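Local coordinates for gamma-glutamyl-gamma-aminobutyraldehyde dehydrogenase (Burkholderia cenocepacia, PDB 4LIH), which probably oxidises aldehydes such as gamma-glutamyl-gamma-aminobutyraldehyde to the corresponding carboxylic acids, with NAD(P)+ as hydride acceptor, at residues R75-D79 with A80-A84; A218-P221 with A222-N226. One frame throughout, in Å; residues are numbered along the deposited sequence.

Contact 1 (R75-D79 with A80-A84); sequences RRAFD and AGVWA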
ATOM      1  N   ARG A  75      24.123  20.228   8.480  1.00 11.48           N
ATOM      2  CA  ARG A  75      24.958  19.183   7.902  1.00 12.01           C
ATOM      3  C   ARG A  75      25.591  18.383   9.037  1.00 12.36           C
ATOM      4  O   ARG A  75      25.593  17.136   9.029  1.00 12.01           O
ATOM      5  CB  ARG A  75      26.040  19.795   7.012  1.00 12.51           C
ATOM      6  CG  ARG A  75      27.123  18.818   6.534  1.00 13.02           C
ATOM      7  CD  ARG A  75      26.508  17.527   5.952  1.00 13.13           C
ATOM      8  NE  ARG A  75      25.719  17.894   4.840  1.00 12.92           N
ATOM      9  CZ  ARG A  75      24.777  17.182   4.230  1.00 12.61           C
ATOM     10  NH1 ARG A  75      24.443  15.943   4.575  1.00 12.47           N
ATOM     11  NH2 ARG A  75      24.149  17.780   3.250  1.00 12.41           N
ATOM     12  N   ARG A  76      26.112  19.102  10.029  1.00 12.56           N
ATOM     13  CA  ARG A  76      26.810  18.438  11.125  1.00 12.94           C
ATOM     14  C   ARG A  76      25.844  17.547  11.878  1.00 12.32           C
ATOM     15  O   ARG A  76      26.132  16.366  12.142  1.00 12.16           O
ATOM     16  CB  ARG A  76      27.403  19.466  12.082  1.00 13.99           C
ATOM     17  CG  ARG A  76      28.206  18.851  13.219  1.00 15.04           C
ATOM     18  CD  ARG A  76      28.351  19.836  14.372  1.00 15.98           C
ATOM     19  NE  ARG A  76      27.054  20.057  15.005  1.00 16.94           N
ATOM     20  CZ  ARG A  76      26.506  21.245  15.261  1.00 17.65           C
ATOM     21  NH1 ARG A  76      27.119  22.386  14.924  1.00 17.82           N
ATOM     22  NH2 ARG A  76      25.316  21.285  15.860  1.00 17.73           N
ATOM     23  N   ALA A  77      24.668  18.089  12.160  1.00 11.82           N
ATOM     24  CA  ALA A  77      23.700  17.358  12.958  1.00 11.69           C
ATOM     25  C   ALA A  77      23.146  16.150  12.199  1.00 11.70           C
ATOM     26  O   ALA A  77      22.888  15.126  12.822  1.00 11.51           O
ATOM     27  CB  ALA A  77      22.560  18.254  13.391  1.00 11.55           C
ATOM     28  N   PHE A  78      22.937  16.287  10.886  1.00 11.67           N
ATOM     29  CA  PHE A  78      22.452  15.148  10.114  1.00 11.89           C
ATOM     30  C   PHE A  78      23.488  14.008  10.050  1.00 12.84           C
ATOM     31  O   PHE A  78      23.190  12.822  10.284  1.00 11.83           O
ATOM     32  CB  PHE A  78      22.089  15.534   8.690  1.00 11.64           C
ATOM     33  CG  PHE A  78      21.524  14.394   7.919  1.00 11.13           C
ATOM     34  CD1 PHE A  78      20.217  13.984   8.123  1.00 11.15           C
ATOM     35  CD2 PHE A  78      22.317  13.689   7.010  1.00 11.16           C
ATOM     36  CE1 PHE A  78      19.725  12.891   7.441  1.00 10.86           C
ATOM     37  CE2 PHE A  78      21.836  12.608   6.357  1.00 10.75           C
ATOM     38  CZ  PHE A  78      20.523  12.235   6.534  1.00 10.79           C
ATOM     39  N   ASP A  79      24.709  14.392   9.707  1.00 14.36           N
ATOM     40  CA  ASP A  79      25.777  13.407   9.520  1.00 15.93           C
ATOM     41  C   ASP A  79      26.117  12.726  10.845  1.00 16.53           C
ATOM     42  O   ASP A  79      26.570  11.567  10.842  1.00 18.00           O
ATOM     43  CB  ASP A  79      27.019  14.040   8.847  1.00 16.77           C
ATOM     44  CG  ASP A  79      26.769  14.444   7.397  1.00 17.41           C
ATOM     45  OD1 ASP A  79      25.873  13.921   6.709  1.00 17.77           O
ATOM     46  OD2 ASP A  79      27.498  15.318   6.872  1.00 17.83           O
ATOM     47  N   ALA A  80      25.863  13.405  11.966  1.00 16.39           N
ATOM     48  CA  ALA A  80      26.050  12.858  13.332  1.00 16.44           C
ATOM     49  C   ALA A  80      24.887  11.999  13.802  1.00 15.98           C
ATOM     50  O   ALA A  80      25.007  11.278  14.787  1.00 15.79           O
ATOM     51  CB  ALA A  80      26.277  13.979  14.352  1.00 16.65           C
ATOM     52  N   GLY A  81      23.740  12.109  13.139  1.00 15.38           N
ATOM     53  CA  GLY A  81      22.612  11.245  13.474  1.00 15.26           C
ATOM     54  C   GLY A  81      21.903  11.570  14.775  1.00 14.85           C
ATOM     55  O   GLY A  81      21.192  10.731  15.310  1.00 13.95           O
ATOM     56  N   VAL A  82      22.050  12.812  15.258  1.00 15.02           N
ATOM     57  CA  VAL A  82      21.421  13.230  16.522  1.00 14.98           C
ATOM     58  C   VAL A  82      19.891  13.164  16.438  1.00 14.80           C
ATOM     59  O   VAL A  82      19.193  13.042  17.446  1.00 15.37           O
ATOM     60  CB  VAL A  82      21.889  14.637  16.972  1.00 15.38           C
ATOM     61  CG1 VAL A  82      23.407  14.681  16.984  1.00 16.19           C
ATOM     62  CG2 VAL A  82      21.364  15.755  16.086  1.00 15.06           C
ATOM     63  N   TRP A  83      19.365  13.244  15.212  1.00 14.24           N
ATOM     64  CA  TRP A  83      17.926  13.238  14.967  1.00 13.64           C
ATOM     65  C   TRP A  83      17.507  12.097  14.009  1.00 13.20           C
ATOM     66  O   TRP A  83      16.600  11.324  14.321  1.00 13.18           O
ATOM     67  CB  TRP A  83      17.562  14.612  14.411  1.00 13.17           C
ATOM     68  CG  TRP A  83      16.150  14.803  14.072  1.00 13.04           C
ATOM     69  CD1 TRP A  83      15.618  15.017  12.833  1.00 12.72           C
ATOM     70  CD2 TRP A  83      15.068  14.848  14.989  1.00 12.77           C
ATOM     71  NE1 TRP A  83      14.255  15.187  12.933  1.00 12.76           N
ATOM     72  CE2 TRP A  83      13.905  15.094  14.254  1.00 12.47           C
ATOM     73  CE3 TRP A  83      14.975  14.713  16.369  1.00 12.72           C
ATOM     74  CZ2 TRP A  83      12.651  15.183  14.849  1.00 12.62           C
ATOM     75  CZ3 TRP A  83      13.720  14.798  16.959  1.00 12.65           C
ATOM     76  CH2 TRP A  83      12.578  15.027  16.193  1.00 12.82           C
ATOM     77  N   ALA A  84      18.200  11.948  12.880  1.00 13.17           N
ATOM     78  CA  ALA A  84      17.959  10.821  11.974  1.00 12.83           C
ATOM     79  C   ALA A  84      18.161   9.463  12.627  1.00 12.95           C
ATOM     80  O   ALA A  84      17.519   8.519  12.232  1.00 13.43           O
ATOM     81  CB  ALA A  84      18.887  10.890  10.795  1.00 12.99           C
TER
HETATM   82  O   HOH W   1      20.451  13.760  12.671  1.00 10.04           O

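Contact 2 (A218-P221 with A222-N226); sequences AGIP and AGVFN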
ATOM      1  N   ALA A 218      11.431  21.775  22.951  1.00 14.83           N
ATOM      2  CA  ALA A 218      10.784  20.462  22.888  1.00 14.39           C
ATOM      3  C   ALA A 218      11.757  19.308  22.761  1.00 14.16           C
ATOM      4  O   ALA A 218      11.335  18.143  22.875  1.00 14.22           O
ATOM      5  CB  ALA A 218       9.818  20.427  21.711  1.00 14.58           C
ATOM      6  N   GLY A 219      13.024  19.609  22.430  1.00 13.85           N
ATOM      7  CA  GLY A 219      14.034  18.578  22.234  1.00 13.46           C
ATOM      8  C   GLY A 219      14.541  18.359  20.810  1.00 13.14           C
ATOM      9  O   GLY A 219      15.247  17.400  20.543  1.00 13.00           O
ATOM     10  N   ILE A 220      14.229  19.246  19.886  1.00 12.76           N
ATOM     11  CA  ILE A 220      14.799  19.107  18.537  1.00 12.66           C
ATOM     12  C   ILE A 220      16.260  19.524  18.663  1.00 12.79           C
ATOM     13  O   ILE A 220      16.546  20.646  19.115  1.00 13.21           O
ATOM     14  CB  ILE A 220      14.044  19.962  17.503  1.00 12.52           C
ATOM     15  CG1 ILE A 220      12.582  19.530  17.400  1.00 12.50           C
ATOM     16  CG2 ILE A 220      14.746  19.894  16.148  1.00 12.36           C
ATOM     17  CD1 ILE A 220      12.407  18.310  16.520  1.00 12.64           C
ATOM     18  N   PRO A 221      17.194  18.626  18.304  1.00 12.74           N
ATOM     19  CA  PRO A 221      18.601  18.958  18.623  1.00 12.98           C
ATOM     20  C   PRO A 221      19.148  20.206  17.898  1.00 12.82           C
ATOM     21  O   PRO A 221      18.623  20.630  16.840  1.00 12.72           O
ATOM     22  CB  PRO A 221      19.367  17.683  18.234  1.00 13.03           C
ATOM     23  CG  PRO A 221      18.352  16.595  18.218  1.00 12.98           C
ATOM     24  CD  PRO A 221      17.034  17.226  17.833  1.00 12.91           C
ATOM     25  N   ALA A 222      20.187  20.786  18.480  1.00 12.74           N
ATOM     26  CA  ALA A 222      20.851  21.936  17.897  1.00 12.54           C
ATOM     27  C   ALA A 222      21.211  21.617  16.458  1.00 12.09           C
ATOM     28  O   ALA A 222      21.775  20.540  16.140  1.00 12.12           O
ATOM     29  CB  ALA A 222      22.103  22.286  18.663  1.00 12.65           C
ATOM     30  N   GLY A 223      20.848  22.538  15.584  1.00 11.74           N
ATOM     31  CA  GLY A 223      21.176  22.412  14.184  1.00 11.48           C
ATOM     32  C   GLY A 223      20.162  21.704  13.305  1.00 11.31           C
ATOM     33  O   GLY A 223      20.238  21.805  12.083  1.00 11.46           O
ATOM     34  N   VAL A 224      19.210  21.008  13.910  1.00 11.11           N
ATOM     35  CA  VAL A 224      18.225  20.211  13.160  1.00 10.77           C
ATOM     36  C   VAL A 224      17.090  21.088  12.591  1.00 10.50           C
ATOM     37  O   VAL A 224      16.514  20.777  11.503  1.00 10.08           O
ATOM     38  CB  VAL A 224      17.730  19.066  14.044  1.00 10.94           C
ATOM     39  CG1 VAL A 224      16.497  18.396  13.415  1.00 10.82           C
ATOM     40  CG2 VAL A 224      18.860  18.063  14.286  1.00 11.09           C
ATOM     41  N   PHE A 225      16.816  22.199  13.302  1.00 10.24           N
ATOM     42  CA  PHE A 225      15.838  23.187  12.858  1.00 10.06           C
ATOM     43  C   PHE A 225      16.380  24.596  13.110  1.00 10.07           C
ATOM     44  O   PHE A 225      16.586  24.979  14.247  1.00 10.43           O
ATOM     45  CB  PHE A 225      14.451  22.969  13.476  1.00  9.95           C
ATOM     46  CG  PHE A 225      13.369  23.876  12.892  1.00  9.82           C
ATOM     47  CD1 PHE A 225      13.036  23.860  11.537  1.00  9.69           C
ATOM     48  CD2 PHE A 225      12.705  24.767  13.716  1.00  9.81           C
ATOM     49  CE1 PHE A 225      12.037  24.705  11.051  1.00  9.61           C
ATOM     50  CE2 PHE A 225      11.758  25.628  13.241  1.00  9.69           C
ATOM     51  CZ  PHE A 225      11.406  25.597  11.892  1.00  9.56           C
ATOM     52  N   ASN A 226      16.705  25.284  12.017  1.00  9.92           N
ATOM     53  CA  ASN A 226      17.283  26.634  12.008  1.00  9.85           C
ATOM     54  C   ASN A 226      16.377  27.563  11.198  1.00  9.82           C
ATOM     55  O   ASN A 226      15.804  27.155  10.173  1.00  9.41           O
ATOM     56  CB  ASN A 226      18.633  26.628  11.315  1.00  9.93           C
ATOM     57  CG  ASN A 226      19.524  25.489  11.759  1.00 10.01           C
ATOM     58  OD1 ASN A 226      20.193  25.570  12.790  1.00 10.16           O
ATOM     59  ND2 ASN A 226      19.470  24.376  11.022  1.00 10.00           N
TER

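Contact 1 (R75-D79 with A80-A84)
A77 and V82 meet through their methyl groups, CB of A77 lying 3.9 Å from CG2 of V82, where the C-terminal end of helix 64-80 finishes in a Schellman motif. G81 is the first residue to leave helical geometry, and its positive phi of 73° reverses the chain so that V82 returns beside the last turn. V82 sets CG2 between its own backbone N and carbonyl carbon, while CG1 stands beside the N; this places CG2 over the A77 methyl. From the next residue, F78, the ring extends with CG anti to the backbone N (chi1 -177°), and CE1 comes obliquely to within 4.0 Å of CB of A84. Beyond the two segments the same ring packs on P165 and S195 of its own chain and on R454 of a second subunit.

R75 and D79, a helical turn apart, face each other on a different flank. NH1 of R75 reaches OD1 of D79 at 3.3 Å in a salt bridge that lies nearly in the guanidinium plane. The other guanidinium nitrogens of R75 are paired with D243 and D245, and R76 is paired with D33.

Among the backbone bonds, A80 N donates to R76 O at 3.0 Å, and G81 N to F78 O, also at 3.0 Å. The weak bonds of G81 N and V82 N both converge on A77 O, which also accepts from a water whose oxygen lies 2.8 Å from A77 O; that water in turn accepts from N of W83.

Contact 2 (A218-P221 with A222-N226)
Apolar contact is led by I220 and V224, whose side chains cross at about a right angle, CG2 of I220 lying 3.6 Å from CG1 of V224. Each of these methyls is anti to its own backbone N, which brings the two methyls together. The same CG2 of I220 also touches CB of F225 at 4.1 Å. The second branch of V224, CG2, passes obliquely beside the P221 ring, 4.0 Å from its CB.

The chain here runs from the end of helix 206-218 through a short loop into strand 225-227, an edge-lying partner of strand 195-199 in the sheet of what is, as in other aldehyde dehydrogenases, probably the Rossmann-like NAD(P)-binding domain. The helix ends in a Schellman motif at G219, and the chain then makes a type II beta turn over P221-V224, with G223 at its positive-phi position.

Hydrogen bonding secures that turn. V224 N donates to P221 O at 3.0 Å, a fairly straight bond (163°). Further along, ND2 of N226 folds back to G223 O at 2.9 Å, arriving above the plane of that carbonyl. The N226 amide is gripped elsewhere too: ND2 also bonds V196 O, and OD1 accepts from D33 N.

Contact 1 lies at the surface and contact 2 is largely buried, yet they abut, their centres 10 Å apart. Both cover the C-terminal end of a helix, closed by a Schellman motif, but after helix 64-80 a loop leads to helix 88-104, whereas after helix 206-218 the chain enters strand 225-227. W83 joins the two: one face of its indole is covered by CD1 of I220 and CG1 of V224, while P221 CD comes in obliquely at CE3. V82 CG2 packs on P221 CB. Charge pairs and a bridging water mark contact 1; contact 2 relies on branched aliphatics and an asparagine amide. D33 serves both, its carboxylate bridging to R76 and its backbone N donating to N226 OD1.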